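Local structure of oligoribonuclease (Colwellia psychrerythraea, 6A4D) at residues 137-151 / 170-182. The protein probably hydrolyses very short RNA oligonucleotides as an exonuclease of the RNase H-like clan, and binds a nitrophenyl ester of thymidine monophosphate. The protein carries 1 engineered substitution. Residues are numbered along the deposited sequence; the frame is centred on the assembly and turned at random.
Sequences VSTIKELAKRWKPEV and SIAELKVYRELFF. With 9RC (5'-O-[(S)-hydroxy(4-nitrophenoxy)phosphoryl]thymidine), chain C.
In the RNase H-like exonuclease fold of oligoribonuclease, helix 137-147 follows strand 134-136 and packs against the C-terminal helix 163-180; the axes of 137-147 and of the 170-180 part of that helix cross at 44°, with one end of the seam in a ligand pocket. Tyr177 is a knob in a hole formed by Val137, Ile140, Lys141 and Ala144. Ile140 lays CG2 over one face of the Tyr177 ring, 3.8 Å from its centroid, a CH-pi contact, while Val151 CG1 meets the ring edge in plane. Tyr177 OH gives a very short hydrogen bond to Glu173 OE2, and the same oxygen takes a salt bridge from Lys141 NZ at 2.9 Å, on its syn side but 33° out of the carboxylate plane; Asn110 holds OE1. Lys141 reaches OE2 because its chain bends at chi3 and chi4. A phenylalanine in place of Tyr177 would probably leave Glu173 OE2 without its hydroxyl donor and the carboxylate less firmly held. Beside this group lies the nitrophenyl end of the ligand, and Ser138 OG donates to phosphate oxygen OAO at 2.5 Å; Tyr132 and Arg133 of the second subunit also bind the ligand. Farther along, Phe181, its CG anti to the backbone N (chi1 -168°), sends its ring to the C-terminal end of helix 137-147, where CE2 lies 3.8 Å from Ala144 CB, and CE1 is equally near CB of Lys148, just past the helix. Lys148 runs past this ring with its chain extended, and its NZ meets Leu180 O at 3.0 Å, almost straight in line with the C=O, while one water bridges the same two atoms.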
loop_
_atom_site.group_PDB
_atom_site.type_symbol
_atom_site.label_atom_id
_atom_site.label_comp_id
_atom_site.label_asym_id
_atom_site.label_seq_id
_atom_site.Cartn_x
_atom_site.Cartn_y
_atom_site.Cartn_z
ATOM N N VAL A 137 -5.578 1.595 -6.449
ATOM C CA VAL A 137 -6.650 1.286 -7.324
ATOM C C VAL A 137 -6.819 -0.277 -7.415
ATOM O O VAL A 137 -7.948 -0.799 -7.610
ATOM C CB VAL A 137 -6.378 1.940 -8.694
ATOM C CG1 VAL A 137 -7.336 1.418 -9.775
ATOM C CG2 VAL A 137 -6.457 3.463 -8.564
ATOM N N SER A 138 -5.716 -0.990 -7.187
ATOM C CA SER A 138 -5.726 -2.443 -7.179
ATOM C C SER A 138 -6.410 -3.015 -5.962
ATOM O O SER A 138 -6.854 -4.126 -6.031
ATOM C CB SER A 138 -4.312 -3.013 -7.253
ATOM O OG SER A 138 -3.684 -2.519 -8.386
ATOM N N THR A 139 -6.534 -2.263 -4.888
ATOM C CA THR A 139 -7.433 -2.655 -3.798
ATOM C C THR A 139 -8.828 -2.763 -4.322
ATOM O O THR A 139 -9.542 -3.704 -4.000
ATOM C CB THR A 139 -7.401 -1.614 -2.657
ATOM O OG1 THR A 139 -6.198 -1.817 -1.905
ATOM C CG2 THR A 139 -8.657 -1.634 -1.744
ATOM N N ILE A 140 -9.216 -1.815 -5.160
ATOM C CA ILE A 140 -10.613 -1.748 -5.639
ATOM C C ILE A 140 -10.755 -2.832 -6.671
ATOM O O ILE A 140 -11.763 -3.475 -6.713
ATOM C CB ILE A 140 -10.998 -0.375 -6.249
ATOM C CG1 ILE A 140 -10.768 0.706 -5.187
ATOM C CG2 ILE A 140 -12.506 -0.340 -6.628
ATOM C CD1 ILE A 140 -10.443 1.995 -5.836
ATOM N N LYS A 141 -9.702 -3.048 -7.447
ATOM C CA LYS A 141 -9.684 -4.230 -8.316
ATOM C C LYS A 141 -9.900 -5.569 -7.617
ATOM O O LYS A 141 -10.690 -6.403 -8.077
ATOM C CB LYS A 141 -8.405 -4.269 -9.124
ATOM C CG LYS A 141 -8.544 -5.131 -10.367
ATOM C CD LYS A 141 -7.208 -5.753 -10.728
ATOM C CE LYS A 141 -6.121 -4.710 -10.963
ATOM N NZ LYS A 141 -6.382 -3.906 -12.178
ATOM N N GLU A 142 -9.248 -5.760 -6.479
ATOM C CA GLU A 142 -9.478 -6.972 -5.721
ATOM C C GLU A 142 -10.897 -7.054 -5.139
ATOM O O GLU A 142 -11.431 -8.153 -5.092
ATOM C CB GLU A 142 -8.442 -7.149 -4.661
ATOM C CG GLU A 142 -7.010 -7.419 -5.219
ATOM C CD GLU A 142 -6.907 -8.808 -5.888
ATOM O OE1 GLU A 142 -7.438 -9.764 -5.299
ATOM O OE2 GLU A 142 -6.344 -8.925 -7.017
ATOM N N LEU A 143 -11.506 -5.939 -4.703
ATOM C CA LEU A 143 -12.893 -5.958 -4.308
ATOM C C LEU A 143 -13.797 -6.266 -5.479
ATOM O O LEU A 143 -14.761 -7.019 -5.335
ATOM C CB LEU A 143 -13.322 -4.712 -3.540
ATOM C CG LEU A 143 -12.500 -4.519 -2.238
ATOM C CD1 LEU A 143 -12.647 -3.157 -1.626
ATOM C CD2 LEU A 143 -12.778 -5.562 -1.167
ATOM N N ALA A 144 -13.505 -5.693 -6.646
ATOM C CA ALA A 144 -14.387 -5.917 -7.808
ATOM C C ALA A 144 -14.349 -7.400 -8.238
ATOM O O ALA A 144 -15.427 -8.002 -8.494
ATOM C CB ALA A 144 -13.996 -5.043 -8.965
ATOM N N LYS A 145 -13.128 -7.988 -8.292
ATOM C CA LYS A 145 -12.981 -9.430 -8.504
ATOM C C LYS A 145 -13.957 -10.297 -7.723
ATOM O O LYS A 145 -14.548 -11.223 -8.249
ATOM C CB LYS A 145 -11.563 -9.899 -8.260
ATOM C CG LYS A 145 -10.637 -9.432 -9.364
ATOM C CD LYS A 145 -9.181 -9.483 -8.981
ATOM C CE LYS A 145 -8.833 -10.827 -8.394
ATOM N NZ LYS A 145 -7.389 -11.071 -8.603
ATOM N N ARG A 146 -14.160 -9.953 -6.485
ATOM C CA ARG A 146 -14.940 -10.761 -5.580
ATOM C C ARG A 146 -16.361 -10.338 -5.464
ATOM O O ARG A 146 -17.192 -11.154 -5.208
ATOM C CB ARG A 146 -14.338 -10.697 -4.172
ATOM C CG ARG A 146 -12.947 -11.306 -4.158
ATOM C CD ARG A 146 -12.339 -11.240 -2.756
ATOM N NE ARG A 146 -11.040 -11.938 -2.726
ATOM C CZ ARG A 146 -9.955 -11.578 -3.402
ATOM N NH1 ARG A 146 -9.937 -10.520 -4.202
ATOM N NH2 ARG A 146 -8.846 -12.298 -3.276
ATOM N N TRP A 147 -16.657 -9.062 -5.614
ATOM C CA TRP A 147 -17.985 -8.601 -5.356
ATOM C C TRP A 147 -18.695 -8.267 -6.657
ATOM O O TRP A 147 -19.906 -8.274 -6.680
ATOM C CB TRP A 147 -17.995 -7.334 -4.461
ATOM C CG TRP A 147 -17.501 -7.501 -3.071
ATOM C CD1 TRP A 147 -17.194 -8.660 -2.454
ATOM C CD2 TRP A 147 -17.253 -6.450 -2.099
ATOM N NE1 TRP A 147 -16.743 -8.407 -1.176
ATOM C CE2 TRP A 147 -16.778 -7.061 -0.939
ATOM C CE3 TRP A 147 -17.312 -5.069 -2.143
ATOM C CZ2 TRP A 147 -16.445 -6.348 0.189
ATOM C CZ3 TRP A 147 -17.008 -4.343 -1.010
ATOM C CH2 TRP A 147 -16.548 -4.972 0.132
ATOM N N LYS A 148 -18.022 -7.899 -7.732
ATOM C CA LYS A 148 -18.793 -7.528 -8.930
ATOM C C LYS A 148 -17.912 -7.631 -10.145
ATOM O O LYS A 148 -17.661 -6.656 -10.870
ATOM C CB LYS A 148 -19.372 -6.107 -8.727
ATOM C CG LYS A 148 -20.520 -5.792 -9.625
ATOM C CD LYS A 148 -21.023 -4.386 -9.419
ATOM C CE LYS A 148 -22.198 -4.110 -10.370
ATOM N NZ LYS A 148 -22.713 -2.741 -10.108
ATOM N N PRO A 149 -17.498 -8.869 -10.445
ATOM C CA PRO A 149 -16.481 -9.075 -11.415
ATOM C C PRO A 149 -16.780 -8.530 -12.783
ATOM O O PRO A 149 -15.857 -8.129 -13.508
ATOM C CB PRO A 149 -16.288 -10.610 -11.424
ATOM C CG PRO A 149 -17.457 -11.172 -10.739
ATOM C CD PRO A 149 -17.873 -10.123 -9.770
ATOM N N GLU A 150 -18.039 -8.413 -13.101
ATOM C CA GLU A 150 -18.395 -7.869 -14.395
ATOM C C GLU A 150 -17.983 -6.449 -14.700
ATOM O O GLU A 150 -17.825 -6.096 -15.869
ATOM C CB GLU A 150 -19.884 -7.988 -14.631
ATOM C CG GLU A 150 -20.108 -8.250 -16.115
ATOM C CD GLU A 150 -21.373 -9.042 -16.421
ATOM O OE1 GLU A 150 -21.811 -8.948 -17.601
ATOM O OE2 GLU A 150 -21.900 -9.709 -15.494
ATOM N N VAL A 151 -17.799 -5.630 -13.662
ATOM C CA VAL A 151 -17.241 -4.311 -13.858
ATOM C C VAL A 151 -15.887 -4.395 -14.581
ATOM O O VAL A 151 -15.545 -3.490 -15.293
ATOM C CB VAL A 151 -17.077 -3.594 -12.497
ATOM C CG1 VAL A 151 -16.205 -2.365 -12.598
ATOM C CG2 VAL A 151 -18.436 -3.228 -11.922
ATOM N N SER A 170 -4.412 3.953 -14.777
ATOM C CA SER A 170 -4.893 3.762 -13.415
ATOM C C SER A 170 -6.069 4.690 -13.148
ATOM O O SER A 170 -7.059 4.266 -12.568
ATOM C CB SER A 170 -3.787 4.076 -12.372
ATOM O OG SER A 170 -2.551 3.478 -12.735
ATOM N N ILE A 171 -5.920 5.940 -13.555
ATOM C CA ILE A 171 -6.948 6.997 -13.385
ATOM C C ILE A 171 -8.192 6.541 -14.074
ATOM O O ILE A 171 -9.304 6.563 -13.489
ATOM C CB ILE A 171 -6.458 8.324 -13.983
ATOM C CG1 ILE A 171 -5.262 8.840 -13.149
ATOM C CG2 ILE A 171 -7.543 9.431 -14.008
ATOM C CD1 ILE A 171 -4.684 10.139 -13.634
ATOM N N ALA A 172 -7.994 6.057 -15.299
ATOM C CA ALA A 172 -9.127 5.616 -16.077
ATOM C C ALA A 172 -9.770 4.432 -15.415
ATOM O O ALA A 172 -10.980 4.355 -15.401
ATOM C CB ALA A 172 -8.725 5.316 -17.520
ATOM N N GLU A 173 -8.984 3.515 -14.861
ATOM C CA GLU A 173 -9.556 2.360 -14.186
ATOM C C GLU A 173 -10.463 2.781 -13.004
ATOM O O GLU A 173 -11.517 2.238 -12.812
ATOM C CB GLU A 173 -8.481 1.383 -13.705
ATOM C CG GLU A 173 -9.028 0.107 -13.044
ATOM C CD GLU A 173 -7.907 -0.786 -12.468
ATOM O OE1 GLU A 173 -6.711 -0.489 -12.716
ATOM O OE2 GLU A 173 -8.226 -1.772 -11.741
ATOM N N LEU A 174 -10.024 3.758 -12.242
ATOM C CA LEU A 174 -10.726 4.248 -11.080
ATOM C C LEU A 174 -12.004 4.995 -11.469
ATOM O O LEU A 174 -12.996 4.905 -10.762
ATOM C CB LEU A 174 -9.818 5.110 -10.195
ATOM C CG LEU A 174 -10.451 5.679 -8.920
ATOM C CD1 LEU A 174 -10.915 4.606 -7.948
ATOM C CD2 LEU A 174 -9.515 6.649 -8.226
ATOM N N LYS A 175 -11.971 5.641 -12.621
ATOM C CA LYS A 175 -13.134 6.347 -13.199
ATOM C C LYS A 175 -14.219 5.344 -13.543
ATOM O O LYS A 175 -15.385 5.505 -13.253
ATOM C CB LYS A 175 -12.714 7.103 -14.444
ATOM C CG LYS A 175 -12.187 8.481 -14.242
ATOM C CD LYS A 175 -12.355 9.287 -15.550
ATOM C CE LYS A 175 -11.985 10.784 -15.416
ATOM N NZ LYS A 175 -10.605 11.215 -15.878
ATOM N N VAL A 176 -13.788 4.244 -14.108
ATOM C CA VAL A 176 -14.677 3.155 -14.340
ATOM C C VAL A 176 -15.314 2.692 -13.050
ATOM O O VAL A 176 -16.567 2.549 -12.993
ATOM C CB VAL A 176 -13.972 2.018 -15.143
ATOM C CG1 VAL A 176 -14.718 0.694 -15.085
ATOM C CG2 VAL A 176 -13.765 2.476 -16.560
ATOM N N TYR A 177 -14.506 2.411 -12.028
ATOM C CA TYR A 177 -15.116 1.973 -10.726
ATOM C C TYR A 177 -16.036 3.024 -10.141
ATOM O O TYR A 177 -17.084 2.729 -9.623
ATOM C CB TYR A 177 -14.050 1.612 -9.661
ATOM C CG TYR A 177 -13.123 0.500 -10.063
ATOM C CD1 TYR A 177 -13.596 -0.641 -10.705
ATOM C CD2 TYR A 177 -11.758 0.586 -9.801
ATOM C CE1 TYR A 177 -12.750 -1.666 -11.073
ATOM C CE2 TYR A 177 -10.890 -0.428 -10.171
ATOM C CZ TYR A 177 -11.377 -1.531 -10.844
ATOM O OH TYR A 177 -10.536 -2.511 -11.220
ATOM N N ARG A 178 -15.610 4.266 -10.200
ATOM C CA ARG A 178 -16.461 5.346 -9.754
ATOM C C ARG A 178 -17.893 5.267 -10.331
ATOM O O ARG A 178 -18.875 5.414 -9.604
ATOM C CB ARG A 178 -15.832 6.684 -10.137
ATOM C CG ARG A 178 -16.574 7.815 -9.479
ATOM C CD ARG A 178 -15.989 9.153 -9.829
ATOM N NE ARG A 178 -16.389 10.061 -8.777
ATOM C CZ ARG A 178 -16.398 11.373 -8.882
ATOM N NH1 ARG A 178 -16.804 12.090 -7.843
ATOM N NH2 ARG A 178 -15.972 11.958 -10.004
ATOM N N GLU A 179 -17.978 5.031 -11.632
ATOM C CA GLU A 179 -19.246 4.923 -12.348
ATOM C C GLU A 179 -20.001 3.618 -12.104
ATOM O O GLU A 179 -21.206 3.692 -11.876
ATOM C CB GLU A 179 -19.020 5.135 -13.844
ATOM C CG GLU A 179 -20.289 5.189 -14.682
ATOM C CD GLU A 179 -20.002 5.082 -16.178
ATOM O OE1 GLU A 179 -18.834 5.280 -16.620
ATOM O OE2 GLU A 179 -20.955 4.809 -16.927
ATOM N N LEU A 180 -19.326 2.457 -12.105
ATOM C CA LEU A 180 -20.013 1.174 -12.025
ATOM C C LEU A 180 -20.047 0.482 -10.684
ATOM O O LEU A 180 -20.823 -0.447 -10.498
ATOM C CB LEU A 180 -19.433 0.195 -13.071
ATOM C CG LEU A 180 -19.473 0.679 -14.523
ATOM C CD1 LEU A 180 -18.696 -0.266 -15.406
ATOM C CD2 LEU A 180 -20.930 0.793 -15.009
ATOM N N PHE A 181 -19.233 0.901 -9.734
ATOM C CA PHE A 181 -19.042 0.077 -8.530
ATOM C C PHE A 181 -19.227 0.816 -7.266
ATOM O O PHE A 181 -19.493 0.210 -6.279
ATOM C CB PHE A 181 -17.639 -0.547 -8.608
ATOM C CG PHE A 181 -17.339 -1.647 -7.607
ATOM C CD1 PHE A 181 -18.303 -2.559 -7.157
ATOM C CD2 PHE A 181 -16.004 -1.847 -7.223
ATOM C CE1 PHE A 181 -17.940 -3.566 -6.278
ATOM C CE2 PHE A 181 -15.638 -2.870 -6.384
ATOM C CZ PHE A 181 -16.597 -3.734 -5.904
ATOM N N PHE A 182 -19.188 2.135 -7.295
ATOM C CA PHE A 182 -19.441 2.927 -6.145
ATOM C C PHE A 182 -20.798 3.547 -6.258
ATOM O O PHE A 182 -21.223 3.903 -7.344
ATOM C CB PHE A 182 -18.380 4.034 -6.091
ATOM C CG PHE A 182 -17.063 3.566 -5.580
ATOM C CD1 PHE A 182 -16.871 3.380 -4.216
ATOM C CD2 PHE A 182 -16.052 3.252 -6.430
ATOM C CE1 PHE A 182 -15.652 2.952 -3.713
ATOM C CE2 PHE A 182 -14.824 2.776 -5.936
ATOM C CZ PHE A 182 -14.638 2.643 -4.584
HETATM O OAJ 9RC C . 5.151 -5.682 -6.905
HETATM C CAE 9RC C . 4.956 -6.640 -7.656
HETATM N NAI 9RC C . 5.326 -7.910 -7.243
HETATM C CAL 9RC C . 5.107 -9.016 -8.075
HETATM O OAS 9RC C . 5.459 -10.126 -7.661
HETATM C CAT 9RC C . 4.495 -8.842 -9.325
HETATM C CAU 9RC C . 4.243 -9.927 -10.183
HETATM C CAF 9RC C . 4.148 -7.561 -9.716
HETATM N NAB 9RC C . 4.388 -6.466 -8.857
HETATM C CAA 9RC C . 4.050 -5.093 -9.239
HETATM O OAC 9RC C . 2.662 -4.883 -9.235
HETATM C CAD 9RC C . 4.464 -4.843 -10.667
HETATM C CAH 9RC C . 3.742 -3.586 -10.942
HETATM O OAK 9RC C . 4.600 -2.532 -10.590
HETATM C CAG 9RC C . 2.556 -3.665 -9.994
HETATM C CAR 9RC C . 1.320 -3.814 -10.818
HETATM O OAQ 9RC C . 0.271 -4.068 -9.896
HETATM P PAP 9RC C . -1.184 -4.320 -10.453
HETATM O OAO 9RC C . -2.099 -4.317 -9.135
HETATM O OAN 9RC C . -1.191 -5.709 -10.967
HETATM O OAM 9RC C . -1.276 -3.143 -11.478
HETATM C CAV 9RC C . -2.127 -2.601 -12.434
HETATM C CAW 9RC C . -1.723 -1.402 -13.125
HETATM C CAY 9RC C . -2.590 -0.765 -14.085
HETATM C CBA 9RC C . -3.866 -1.332 -14.391
HETATM N NBB 9RC C . -4.812 -0.843 -15.279
HETATM O OBD 9RC C . -5.613 -1.803 -16.325
HETATM O OBC 9RC C . -5.186 0.479 -15.179
HETATM C CAZ 9RC C . -4.202 -2.501 -13.699
HETATM C CAX 9RC C . -3.387 -3.144 -12.738
HETATM O O HOH W 1 -23.042 -1.157 -12.219
#